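Side-chain contact in beta-xylosidase (PDB 4MLG), which probably hydrolyses xylo-oligosaccharides, releasing xylose from their ends, as a calcium-containing beta-propeller enzyme of glycosyl hydrolase family 43: residues K49-F54 against Y95-P100. Sequence-based numbering, arbitrary orientation.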
loop_
_atom_site.group_PDB
_atom_site.type_symbol
_atom_site.label_atom_id
_atom_site.label_comp_id
_atom_site.label_asym_id
_atom_site.label_seq_id
_atom_site.Cartn_x
_atom_site.Cartn_y
_atom_site.Cartn_z
ATOM N N LYS A 49 -17.695 -10.439 -1.379
ATOM C CA LYS A 49 -17.379 -9.789 -2.646
ATOM C C LYS A 49 -18.376 -8.713 -3.077
ATOM O O LYS A 49 -18.225 -8.123 -4.145
ATOM C CB LYS A 49 -17.228 -10.836 -3.755
ATOM C CG LYS A 49 -18.410 -11.782 -3.880
ATOM C CD LYS A 49 -18.166 -12.828 -4.953
ATOM C CE LYS A 49 -19.317 -13.817 -5.034
ATOM N NZ LYS A 49 -19.110 -14.829 -6.108
ATOM N N ASP A 50 -19.385 -8.450 -2.250
ATOM C CA ASP A 50 -20.379 -7.435 -2.593
ATOM C C ASP A 50 -21.105 -6.841 -1.384
ATOM O O ASP A 50 -20.928 -7.292 -0.251
ATOM C CB ASP A 50 -21.392 -7.991 -3.599
ATOM C CG ASP A 50 -22.196 -9.145 -3.039
ATOM O OD1 ASP A 50 -21.722 -9.787 -2.078
ATOM O OD2 ASP A 50 -23.298 -9.411 -3.560
ATOM N N TYR A 51 -21.919 -5.819 -1.643
ATOM C CA TYR A 51 -22.695 -5.152 -0.602
ATOM C C TYR A 51 -24.172 -5.068 -0.973
ATOM O O TYR A 51 -24.518 -4.677 -2.088
ATOM C CB TYR A 51 -22.172 -3.733 -0.363
ATOM C CG TYR A 51 -20.853 -3.656 0.367
ATOM C CD1 TYR A 51 -20.534 -4.563 1.368
ATOM C CD2 TYR A 51 -19.924 -2.672 0.055
ATOM C CE1 TYR A 51 -19.326 -4.493 2.037
ATOM C CE2 TYR A 51 -18.716 -2.594 0.716
ATOM C CZ TYR A 51 -18.421 -3.506 1.706
ATOM O OH TYR A 51 -17.215 -3.426 2.363
ATOM N N HIS A 52 -25.034 -5.433 -0.031
ATOM C CA HIS A 52 -26.466 -5.195 -0.167
ATOM C C HIS A 52 -26.863 -4.049 0.761
ATOM O O HIS A 52 -26.098 -3.667 1.647
ATOM C CB HIS A 52 -27.265 -6.453 0.182
ATOM C CG HIS A 52 -27.223 -7.513 -0.875
ATOM N ND1 HIS A 52 -28.329 -7.865 -1.620
ATOM C CD2 HIS A 52 -26.213 -8.305 -1.306
ATOM C CE1 HIS A 52 -28.000 -8.825 -2.466
ATOM N NE2 HIS A 52 -26.722 -9.110 -2.296
ATOM N N VAL A 53 -28.054 -3.498 0.553
ATOM C CA VAL A 53 -28.566 -2.439 1.419
ATOM C C VAL A 53 -30.002 -2.724 1.845
ATOM O O VAL A 53 -30.893 -2.858 1.006
ATOM C CB VAL A 53 -28.498 -1.054 0.741
ATOM C CG1 VAL A 53 -29.247 -0.017 1.565
ATOM C CG2 VAL A 53 -27.054 -0.628 0.540
ATOM N N PHE A 54 -30.222 -2.818 3.152
ATOM C CA PHE A 54 -31.552 -3.087 3.685
ATOM C C PHE A 54 -32.121 -1.865 4.400
ATOM O O PHE A 54 -31.381 -1.085 4.999
ATOM C CB PHE A 54 -31.518 -4.287 4.634
ATOM C CG PHE A 54 -31.007 -5.549 3.998
ATOM C CD1 PHE A 54 -31.850 -6.360 3.257
ATOM C CD2 PHE A 54 -29.682 -5.927 4.145
ATOM C CE1 PHE A 54 -31.383 -7.522 2.671
ATOM C CE2 PHE A 54 -29.209 -7.086 3.562
ATOM C CZ PHE A 54 -30.060 -7.885 2.825
ATOM N N TYR A 95 -24.086 10.558 -0.037
ATOM C CA TYR A 95 -23.782 9.466 0.881
ATOM C C TYR A 95 -22.443 8.820 0.537
ATOM O O TYR A 95 -22.247 8.325 -0.574
ATOM C CB TYR A 95 -24.902 8.422 0.862
ATOM C CG TYR A 95 -26.235 8.939 1.362
ATOM C CD1 TYR A 95 -26.651 8.700 2.668
ATOM C CD2 TYR A 95 -27.077 9.666 0.531
ATOM C CE1 TYR A 95 -27.869 9.169 3.129
ATOM C CE2 TYR A 95 -28.294 10.142 0.983
ATOM C CZ TYR A 95 -28.686 9.889 2.281
ATOM O OH TYR A 95 -29.899 10.361 2.732
ATOM N N TYR A 96 -21.524 8.836 1.497
ATOM C CA TYR A 96 -20.186 8.302 1.287
ATOM C C TYR A 96 -20.018 6.945 1.955
ATOM O O TYR A 96 -20.057 6.837 3.182
ATOM C CB TYR A 96 -19.135 9.278 1.822
ATOM C CG TYR A 96 -19.117 10.612 1.108
ATOM C CD1 TYR A 96 -18.288 10.825 0.015
ATOM C CD2 TYR A 96 -19.931 11.657 1.526
ATOM C CE1 TYR A 96 -18.268 12.039 -0.641
ATOM C CE2 TYR A 96 -19.919 12.876 0.875
ATOM C CZ TYR A 96 -19.084 13.061 -0.208
ATOM O OH TYR A 96 -19.063 14.272 -0.863
ATOM N N MET A 97 -19.837 5.908 1.144
ATOM C CA MET A 97 -19.601 4.567 1.668
ATOM C C MET A 97 -18.109 4.288 1.796
ATOM O O MET A 97 -17.359 4.421 0.829
ATOM C CB MET A 97 -20.251 3.509 0.776
ATOM C CG MET A 97 -19.898 2.084 1.167
ATOM S SD MET A 97 -20.677 0.850 0.111
ATOM C CE MET A 97 -22.408 1.146 0.456
ATOM N N TYR A 98 -17.680 3.904 2.993
ATOM C CA TYR A 98 -16.277 3.593 3.233
ATOM C C TYR A 98 -16.079 2.094 3.414
ATOM O O TYR A 98 -16.498 1.516 4.418
ATOM C CB TYR A 98 -15.757 4.360 4.451
ATOM C CG TYR A 98 -15.720 5.858 4.247
ATOM C CD1 TYR A 98 -14.548 6.496 3.866
ATOM C CD2 TYR A 98 -16.859 6.633 4.425
ATOM C CE1 TYR A 98 -14.508 7.863 3.679
ATOM C CE2 TYR A 98 -16.828 8.001 4.238
ATOM C CZ TYR A 98 -15.651 8.610 3.864
ATOM O OH TYR A 98 -15.615 9.970 3.676
ATOM N N PHE A 99 -15.440 1.470 2.431
ATOM C CA PHE A 99 -15.258 0.025 2.430
ATOM C C PHE A 99 -13.790 -0.367 2.548
ATOM O O PHE A 99 -12.921 0.267 1.951
ATOM C CB PHE A 99 -15.859 -0.586 1.161
ATOM C CG PHE A 99 -15.272 -0.045 -0.114
ATOM C CD1 PHE A 99 -14.178 -0.657 -0.706
ATOM C CD2 PHE A 99 -15.820 1.071 -0.725
ATOM C CE1 PHE A 99 -13.636 -0.159 -1.876
ATOM C CE2 PHE A 99 -15.284 1.571 -1.897
ATOM C CZ PHE A 99 -14.191 0.955 -2.473
ATOM N N PRO A 100 -13.511 -1.416 3.332
ATOM C CA PRO A 100 -12.173 -2.000 3.416
ATOM C C PRO A 100 -11.988 -3.049 2.325
ATOM O O PRO A 100 -12.932 -3.768 1.997
ATOM C CB PRO A 100 -12.178 -2.657 4.793
ATOM C CG PRO A 100 -13.591 -3.057 5.001
ATOM C CD PRO A 100 -14.447 -2.042 4.281
#
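Tyr51 reaches from strand 50-56 to Met97, Phe99 and Pro100 on strand 94-102, and this one side chain illustrates how two separate beta-sheets can be joined without any backbone pairing. The CA atoms of Tyr51 and Phe99 are 9.6 Å apart, too far for the main chains to pair, and the phenol ring spans the interval. From CB, which points toward the other strand, CG lies anti to the carbonyl carbon (chi1 -73°), and the ring is carried across with its CD2–CE2 side along the opposing side chains. CD2 meets the sulfur first, at 3.6 Å from Met97 SD. The sulfur stands 4.7 Å from the centroid of the Tyr51 ring and 58° off the ring normal, an oblique Met-aromatic contact. The thioether gets there because Met97 runs extended to SD, with CG anti to the backbone N (chi1 173°). Farther out, CE2 is 3.5 Å from Phe99 CB, a methylene at the edge of the tyrosine ring, near its plane, that also neighbours CZ, while the phenyl ring of Phe99 leads away. At the tip, OH lies 3.4 Å from Phe99 CB and also touches Pro100 CD; the Tyr51 hydroxyl is satisfied by a hydrogen bond to Trp84 O, on strand 81-91 of the same sheet as strand 94-102. A leucine in place of Tyr51 would probably leave that carbonyl without its phenolic partner and open a gap beside Phe99 CB and Pro100 CD. Such buried, largely apolar packing between the sheets of consecutive blades is characteristic of the beta-propeller fold, here in a family 43 glycosidase.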